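Local coordinates for enterobactin synthetase component F-related protein (Vibrio cholerae serotype O1, PDB 4OXI) that probably activates glycine with ATP as glycyl-adenylate, in a lipopolysaccharide-modification pathway that gives resistance to antimicrobial peptides, at residues A[495-500]-A[561-566]; A[513-518]-A[545-550]. All blocks are in the same frame, centred on the assembly; numbering follows the deposited sequence.

Contact 1: residues A[495-500]-A[561-566]; sequences SVAIVP and KALQQQ
Helix-on-sheet packing brings L563 and Q564 of the C-terminal helix against A497, V499 and P500 of an edge strand, in the small α/β C-terminal subdomain familiar from adenylate-forming enzymes. The 561-566 segment of this helix runs at 65° to strand 496-500, with the two short axes 8.7 Å apart at their closest. Its side of the sheet carries A497 and V499, while I498 points away and, with V496, packs on helix 480-491, so the sheet is held between helices.

V499 divides its two branches between the helix residues. With CG1 anti to the backbone N (chi1 178°), that methyl meets the aliphatic part of Q564, lying 3.5 Å from CG, whereas CG2 sits 3.8 Å from CD1 of L563. The same L563 CD1 reaches A497 CB at 4.0 Å, and the leucine also touches F515 of the neighbouring strand.

Q564 starts off to one side of the strand, but its extended chain carries the amide inward to the end of the strand. There Q564 NE2 donates a 2.9 Å hydrogen bond to P500 O, approaching in the carbonyl plane, with the N-H aimed at the oxygen at 162°.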
ATOM      1  N   SER A 495     -23.419  -6.786 -23.433  1.00 40.07           N
ATOM      2  CA  SER A 495     -23.329  -7.559 -22.208  1.00 38.89           C
ATOM      3  C   SER A 495     -21.868  -7.957 -21.940  1.00 37.91           C
ATOM      4  O   SER A 495     -21.158  -8.411 -22.850  1.00 33.69           O
ATOM      5  CB  SER A 495     -24.237  -8.784 -22.331  1.00 33.32           C
ATOM      6  OG  SER A 495     -24.079  -9.647 -21.222  1.00 47.62           O
ATOM      7  N   VAL A 496     -21.411  -7.756 -20.702  1.00 36.96           N
ATOM      8  CA  VAL A 496     -20.014  -8.004 -20.323  1.00 32.27           C
ATOM      9  C   VAL A 496     -19.934  -8.474 -18.875  1.00 37.14           C
ATOM     10  O   VAL A 496     -20.567  -7.883 -18.001  1.00 35.87           O
ATOM     11  CB  VAL A 496     -19.155  -6.724 -20.410  1.00 30.79           C
ATOM     12  CG1 VAL A 496     -17.779  -6.967 -19.819  1.00 32.41           C
ATOM     13  CG2 VAL A 496     -19.026  -6.223 -21.826  1.00 32.51           C
ATOM     14  N   ALA A 497     -19.164  -9.529 -18.618  1.00 31.62           N
ATOM     15  CA  ALA A 497     -18.878  -9.956 -17.246  1.00 28.99           C
ATOM     16  C   ALA A 497     -17.372 -10.123 -17.044  1.00 34.80           C
ATOM     17  O   ALA A 497     -16.683 -10.678 -17.917  1.00 36.13           O
ATOM     18  CB  ALA A 497     -19.595 -11.256 -16.924  1.00 28.61           C
ATOM     19  N   ILE A 498     -16.855  -9.639 -15.915  1.00 28.54           N
ATOM     20  CA  ILE A 498     -15.439  -9.812 -15.597  1.00 26.95           C
ATOM     21  C   ILE A 498     -15.344 -10.799 -14.439  1.00 28.53           C
ATOM     22  O   ILE A 498     -15.994 -10.618 -13.416  1.00 29.73           O
ATOM     23  CB  ILE A 498     -14.759  -8.484 -15.222  1.00 26.49           C
ATOM     24  CG1 ILE A 498     -15.022  -7.424 -16.284  1.00 25.77           C
ATOM     25  CG2 ILE A 498     -13.261  -8.678 -15.023  1.00 26.27           C
ATOM     26  CD1 ILE A 498     -14.334  -7.685 -17.647  1.00 26.53           C
ATOM     27  N   VAL A 499     -14.552 -11.853 -14.609  1.00 28.61           N
ATOM     28  CA  VAL A 499     -14.499 -12.925 -13.626  1.00 29.88           C
ATOM     29  C   VAL A 499     -13.071 -13.124 -13.143  1.00 29.99           C
ATOM     30  O   VAL A 499     -12.157 -13.248 -13.960  1.00 32.67           O
ATOM     31  CB  VAL A 499     -14.988 -14.250 -14.231  1.00 31.38           C
ATOM     32  CG1 VAL A 499     -14.888 -15.355 -13.212  1.00 31.56           C
ATOM     33  CG2 VAL A 499     -16.417 -14.111 -14.717  1.00 33.29           C
ATOM     34  N   PRO A 500     -12.869 -13.133 -11.813  1.00 30.08           N
ATOM     35  CA  PRO A 500     -11.555 -13.489 -11.261  1.00 30.41           C
ATOM     36  C   PRO A 500     -11.245 -14.937 -11.611  1.00 28.03           C
ATOM     37  O   PRO A 500     -12.040 -15.819 -11.269  1.00 32.82           O
ATOM     38  CB  PRO A 500     -11.759 -13.361  -9.749  1.00 25.18           C
ATOM     39  CG  PRO A 500     -12.932 -12.418  -9.603  1.00 34.09           C
ATOM     40  CD  PRO A 500     -13.831 -12.754 -10.761  1.00 28.32           C
ATOM     41  N   LYS A 561     -19.849 -17.089  -9.775  1.00 48.98           N
ATOM     42  CA  LYS A 561     -19.486 -18.469  -9.429  1.00 49.84           C
ATOM     43  C   LYS A 561     -19.755 -19.464 -10.556  1.00 49.22           C
ATOM     44  O   LYS A 561     -18.913 -20.316 -10.849  1.00 48.74           O
ATOM     45  CB  LYS A 561     -20.195 -18.920  -8.145  1.00 53.45           C
ATOM     46  CG  LYS A 561     -19.747 -18.157  -6.901  1.00 58.59           C
ATOM     47  CD  LYS A 561     -20.355 -18.727  -5.625  1.00 63.02           C
ATOM     48  CE  LYS A 561     -19.744 -18.068  -4.387  1.00 67.77           C
ATOM     49  NZ  LYS A 561     -18.291 -18.383  -4.234  1.00 63.48           N
ATOM     50  N   ALA A 562     -20.917 -19.347 -11.196  1.00 47.34           N
ATOM     51  CA  ALA A 562     -21.297 -20.266 -12.273  1.00 46.71           C
ATOM     52  C   ALA A 562     -20.312 -20.174 -13.439  1.00 47.09           C
ATOM     53  O   ALA A 562     -19.930 -21.187 -14.038  1.00 47.20           O
ATOM     54  CB  ALA A 562     -22.717 -19.978 -12.739  1.00 42.13           C
ATOM     55  N   LEU A 563     -19.903 -18.948 -13.753  1.00 44.46           N
ATOM     56  CA  LEU A 563     -18.891 -18.730 -14.773  1.00 44.32           C
ATOM     57  C   LEU A 563     -17.563 -19.359 -14.327  1.00 46.99           C
ATOM     58  O   LEU A 563     -16.841 -19.948 -15.138  1.00 44.99           O
ATOM     59  CB  LEU A 563     -18.750 -17.234 -15.071  1.00 38.53           C
ATOM     60  CG  LEU A 563     -19.920 -16.609 -15.842  1.00 42.29           C
ATOM     61  CD1 LEU A 563     -19.884 -15.089 -15.782  1.00 33.94           C
ATOM     62  CD2 LEU A 563     -19.909 -17.081 -17.301  1.00 36.15           C
ATOM     63  N   GLN A 564     -17.257 -19.259 -13.033  1.00 45.18           N
ATOM     64  CA  GLN A 564     -16.064 -19.906 -12.490  1.00 45.86           C
ATOM     65  C   GLN A 564     -16.149 -21.427 -12.646  1.00 45.27           C
ATOM     66  O   GLN A 564     -15.199 -22.061 -13.118  1.00 46.26           O
ATOM     67  CB  GLN A 564     -15.803 -19.464 -11.040  1.00 42.85           C
ATOM     68  CG  GLN A 564     -15.319 -18.013 -10.989  1.00 43.08           C
ATOM     69  CD  GLN A 564     -15.154 -17.433  -9.599  1.00 40.12           C
ATOM     70  OE1 GLN A 564     -15.915 -17.729  -8.683  1.00 42.94           O
ATOM     71  NE2 GLN A 564     -14.154 -16.571  -9.448  1.00 35.70           N
ATOM     72  N   GLN A 565     -17.302 -21.996 -12.300  1.00 47.04           N
ATOM     73  CA  GLN A 565     -17.533 -23.428 -12.471  1.00 48.04           C
ATOM     74  C   GLN A 565     -17.371 -23.829 -13.931  1.00 50.97           C
ATOM     75  O   GLN A 565     -16.753 -24.852 -14.241  1.00 51.09           O
ATOM     76  CB  GLN A 565     -18.931 -23.818 -11.987  1.00 50.26           C
ATOM     77  CG  GLN A 565     -19.245 -23.431 -10.554  1.00 53.88           C
ATOM     78  CD  GLN A 565     -20.669 -23.788 -10.153  1.00 70.36           C
ATOM     79  OE1 GLN A 565     -21.211 -24.811 -10.586  1.00 79.47           O
ATOM     80  NE2 GLN A 565     -21.286 -22.942  -9.326  1.00 63.70           N
ATOM     81  N   GLN A 566     -17.923 -23.020 -14.832  1.00 50.31           N
ATOM     82  CA  GLN A 566     -17.825 -23.325 -16.254  1.00 45.73           C
ATOM     83  C   GLN A 566     -16.383 -23.337 -16.708  1.00 45.17           C
ATOM     84  O   GLN A 566     -15.957 -24.255 -17.404  1.00 51.55           O
ATOM     85  CB  GLN A 566     -18.626 -22.336 -17.091  1.00 45.93           C
ATOM     86  CG  GLN A 566     -18.396 -22.519 -18.587  1.00 49.75           C
ATOM     87  CD  GLN A 566     -19.448 -21.835 -19.437  1.00 50.72           C
ATOM     88  OE1 GLN A 566     -20.557 -21.548 -18.972  1.00 46.77           O
ATOM     89  NE2 GLN A 566     -19.104 -21.569 -20.694  1.00 46.60           N
TER

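Contact 2: residues A[513-518]-A[545-550]; sequences VAFVDT and YAIEQL
Two parallel strands joined through helix 524-531 form a beta-alpha-beta unit, and F515 pairs with Y545, and V516 with A546, where the strands run side by side. The backbone of Y545 straddles F515: Y545 N donates to A514 O, and V516 N donates to Y545 O at 2.8 Å. Two residues on, I547 N reaches V516 O at 2.9 Å, so V516 is held through both its N and its O. The CA-H groups of F515 and A546 add weaker contacts to Y545 O and V516 O.

F515 and Y545 project side by side from the face that helix 560-568 covers through L563 and L567. Their rings are nearly parallel (22°) but slid apart, with centroids 5.1 Å from each other, so Y545 CD2 stands over only the rim of the phenylalanine face. The tighter touch is made by F515 CD1 on Y545 CB, at 3.5 Å. In-plane at the edge of the tyrosine ring lies A514 O, and the phenol OH is hydrogen-bonded to R543. I547 CG2 and L550 CD2 close in on F515 from further along the chain, 3.9 Å from CD1 and 4.0 Å from CB respectively.

Past the paired strands, T518 lays its CG2 alongside the I547 carbonyl, and a water accepts from T518 N while donating to E548 O. D517 faces away from this pair, and its OD2 accepts a hydrogen bond from S495 N. Neighbouring parallel strands linked by a helix, here 512-516, 524-531 and 543-546, are what defines a beta-alpha-beta crossover.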
ATOM      1  N   VAL A 513     -10.782 -12.917 -16.379  1.00 31.50           N
ATOM      2  CA  VAL A 513     -11.170 -13.233 -17.747  1.00 34.10           C
ATOM      3  C   VAL A 513     -12.433 -12.456 -18.111  1.00 34.56           C
ATOM      4  O   VAL A 513     -13.231 -12.093 -17.236  1.00 33.45           O
ATOM      5  CB  VAL A 513     -11.380 -14.761 -17.992  1.00 33.51           C
ATOM      6  CG1 VAL A 513     -10.149 -15.552 -17.596  1.00 33.45           C
ATOM      7  CG2 VAL A 513     -12.578 -15.256 -17.247  1.00 35.60           C
ATOM      8  N   ALA A 514     -12.613 -12.186 -19.402  1.00 32.42           N
ATOM      9  CA  ALA A 514     -13.770 -11.421 -19.842  1.00 30.43           C
ATOM     10  C   ALA A 514     -14.747 -12.278 -20.657  1.00 35.44           C
ATOM     11  O   ALA A 514     -14.325 -13.077 -21.495  1.00 37.18           O
ATOM     12  CB  ALA A 514     -13.318 -10.204 -20.631  1.00 27.01           C
ATOM     13  N   PHE A 515     -16.043 -12.124 -20.385  1.00 30.55           N
ATOM     14  CA  PHE A 515     -17.103 -12.681 -21.225  1.00 30.69           C
ATOM     15  C   PHE A 515     -17.844 -11.544 -21.901  1.00 31.23           C
ATOM     16  O   PHE A 515     -18.289 -10.603 -21.238  1.00 35.05           O
ATOM     17  CB  PHE A 515     -18.104 -13.488 -20.400  1.00 30.95           C
ATOM     18  CG  PHE A 515     -17.531 -14.739 -19.808  1.00 34.05           C
ATOM     19  CD1 PHE A 515     -17.661 -15.954 -20.469  1.00 31.35           C
ATOM     20  CD2 PHE A 515     -16.855 -14.705 -18.593  1.00 37.84           C
ATOM     21  CE1 PHE A 515     -17.135 -17.115 -19.934  1.00 34.60           C
ATOM     22  CE2 PHE A 515     -16.319 -15.871 -18.044  1.00 37.76           C
ATOM     23  CZ  PHE A 515     -16.464 -17.078 -18.720  1.00 39.81           C
ATOM     24  N   VAL A 516     -17.961 -11.614 -23.220  1.00 31.91           N
ATOM     25  CA  VAL A 516     -18.743 -10.629 -23.959  1.00 33.38           C
ATOM     26  C   VAL A 516     -19.840 -11.354 -24.729  1.00 33.24           C
ATOM     27  O   VAL A 516     -19.770 -12.565 -24.929  1.00 30.88           O
ATOM     28  CB  VAL A 516     -17.869  -9.829 -24.923  1.00 36.44           C
ATOM     29  CG1 VAL A 516     -16.763  -9.107 -24.150  1.00 33.69           C
ATOM     30  CG2 VAL A 516     -17.272 -10.754 -25.989  1.00 37.97           C
ATOM     31  N   ASP A 517     -20.866 -10.627 -25.138  1.00 31.12           N
ATOM     32  CA  ASP A 517     -21.948 -11.261 -25.873  1.00 35.84           C
ATOM     33  C   ASP A 517     -21.487 -11.685 -27.275  1.00 36.35           C
ATOM     34  O   ASP A 517     -20.369 -11.360 -27.704  1.00 33.55           O
ATOM     35  CB  ASP A 517     -23.159 -10.330 -25.938  1.00 37.85           C
ATOM     36  CG  ASP A 517     -22.853  -9.029 -26.646  1.00 37.20           C
ATOM     37  OD1 ASP A 517     -22.426  -9.074 -27.821  1.00 35.73           O
ATOM     38  OD2 ASP A 517     -23.042  -7.958 -26.028  1.00 41.93           O
ATOM     39  N   THR A 518     -22.354 -12.404 -27.982  1.00 37.35           N
ATOM     40  CA  THR A 518     -22.028 -12.967 -29.291  1.00 34.01           C
ATOM     41  C   THR A 518     -22.384 -12.030 -30.449  1.00 34.87           C
ATOM     42  O   THR A 518     -22.222 -12.398 -31.616  1.00 36.90           O
ATOM     43  CB  THR A 518     -22.754 -14.308 -29.499  1.00 33.68           C
ATOM     44  OG1 THR A 518     -24.137 -14.150 -29.145  1.00 32.55           O
ATOM     45  CG2 THR A 518     -22.142 -15.400 -28.627  1.00 31.03           C
ATOM     46  N   TYR A 545     -14.016 -14.588 -23.823  1.00 39.51           N
ATOM     47  CA  TYR A 545     -15.012 -15.540 -24.300  1.00 35.76           C
ATOM     48  C   TYR A 545     -16.218 -14.794 -24.880  1.00 38.77           C
ATOM     49  O   TYR A 545     -16.691 -13.802 -24.302  1.00 34.24           O
ATOM     50  CB  TYR A 545     -15.450 -16.483 -23.171  1.00 36.74           C
ATOM     51  CG  TYR A 545     -14.322 -17.312 -22.578  1.00 41.69           C
ATOM     52  CD1 TYR A 545     -14.090 -18.612 -23.007  1.00 48.78           C
ATOM     53  CD2 TYR A 545     -13.484 -16.794 -21.595  1.00 40.29           C
ATOM     54  CE1 TYR A 545     -13.060 -19.380 -22.478  1.00 47.80           C
ATOM     55  CE2 TYR A 545     -12.445 -17.552 -21.062  1.00 46.64           C
ATOM     56  CZ  TYR A 545     -12.242 -18.846 -21.509  1.00 51.65           C
ATOM     57  OH  TYR A 545     -11.217 -19.612 -20.999  1.00 54.21           O
ATOM     58  N   ALA A 546     -16.674 -15.248 -26.046  1.00 36.84           N
ATOM     59  CA  ALA A 546     -17.941 -14.794 -26.610  1.00 36.38           C
ATOM     60  C   ALA A 546     -18.984 -15.834 -26.217  1.00 36.54           C
ATOM     61  O   ALA A 546     -18.899 -16.999 -26.628  1.00 35.18           O
ATOM     62  CB  ALA A 546     -17.850 -14.666 -28.127  1.00 33.03           C
ATOM     63  N   ILE A 547     -19.945 -15.428 -25.392  1.00 31.81           N
ATOM     64  CA  ILE A 547     -20.893 -16.380 -24.824  1.00 32.42           C
ATOM     65  C   ILE A 547     -22.313 -15.894 -25.107  1.00 32.17           C
ATOM     66  O   ILE A 547     -22.575 -14.690 -25.077  1.00 33.17           O
ATOM     67  CB  ILE A 547     -20.634 -16.589 -23.298  1.00 31.83           C
ATOM     68  CG1 ILE A 547     -21.410 -17.795 -22.759  1.00 31.41           C
ATOM     69  CG2 ILE A 547     -20.960 -15.326 -22.499  1.00 28.43           C
ATOM     70  CD1 ILE A 547     -21.062 -18.147 -21.318  1.00 34.15           C
ATOM     71  N   GLU A 548     -23.211 -16.823 -25.418  1.00 33.66           N
ATOM     72  CA  GLU A 548     -24.574 -16.468 -25.816  1.00 34.33           C
ATOM     73  C   GLU A 548     -25.338 -15.771 -24.700  1.00 33.50           C
ATOM     74  O   GLU A 548     -25.971 -14.743 -24.932  1.00 33.13           O
ATOM     75  CB  GLU A 548     -25.354 -17.707 -26.295  1.00 28.98           C
ATOM     76  CG  GLU A 548     -24.820 -18.278 -27.592  1.00 32.74           C
ATOM     77  CD  GLU A 548     -25.775 -19.257 -28.284  1.00 37.06           C
ATOM     78  OE1 GLU A 548     -25.475 -19.652 -29.438  1.00 35.66           O
ATOM     79  OE2 GLU A 548     -26.811 -19.631 -27.689  1.00 35.28           O
ATOM     80  N   GLN A 549     -25.277 -16.340 -23.498  1.00 36.49           N
ATOM     81  CA  GLN A 549     -25.996 -15.823 -22.335  1.00 36.29           C
ATOM     82  C   GLN A 549     -25.115 -15.917 -21.089  1.00 39.02           C
ATOM     83  O   GLN A 549     -24.384 -16.897 -20.912  1.00 42.12           O
ATOM     84  CB  GLN A 549     -27.258 -16.658 -22.067  1.00 38.40           C
ATOM     85  CG  GLN A 549     -28.187 -16.881 -23.255  1.00 40.63           C
ATOM     86  CD  GLN A 549     -29.346 -15.890 -23.294  1.00 48.88           C
ATOM     87  OE1 GLN A 549     -29.210 -14.727 -22.900  1.00 51.32           O
ATOM     88  NE2 GLN A 549     -30.497 -16.354 -23.771  1.00 51.90           N
ATOM     89  N   LEU A 550     -25.201 -14.916 -20.214  1.00 42.58           N
ATOM     90  CA  LEU A 550     -24.579 -15.000 -18.892  1.00 41.77           C
ATOM     91  C   LEU A 550     -25.518 -15.735 -17.933  1.00 44.08           C
ATOM     92  O   LEU A 550     -26.739 -15.614 -18.046  1.00 46.93           O
ATOM     93  CB  LEU A 550     -24.273 -13.603 -18.345  1.00 37.76           C
ATOM     94  CG  LEU A 550     -23.322 -12.721 -19.166  1.00 39.66           C
ATOM     95  CD1 LEU A 550     -23.103 -11.370 -18.497  1.00 35.64           C
ATOM     96  CD2 LEU A 550     -21.987 -13.420 -19.391  1.00 33.89           C
TER
HETATM   97  O   HOH W   1     -24.891 -12.829 -26.699  1.00 32.46           O

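Overall arrangement
The two contacts lie about 9 Å apart, centre to centre, and share one three-stranded sheet. Strand 512-516 is its middle member, antiparallel to 496-500 and parallel to 543-546. Along the chain the order is strand 496-500, strand 512-516, helix 524-531, strand 543-546 and helix 560-568, so both segments of contact 2 fall between those of contact 1. They meet directly where L563 CD2 packs 3.7 Å from F515 CZ, and where V499 and V513 pair through their backbones. Contact 2 builds the sheet's parallel pair and contact 1 lays the last helix on the same sheet, together forming one layered unit of the C-terminal subdomain. The P500 side chain in it stands about 13 Å from the bound glycyl-adenylate.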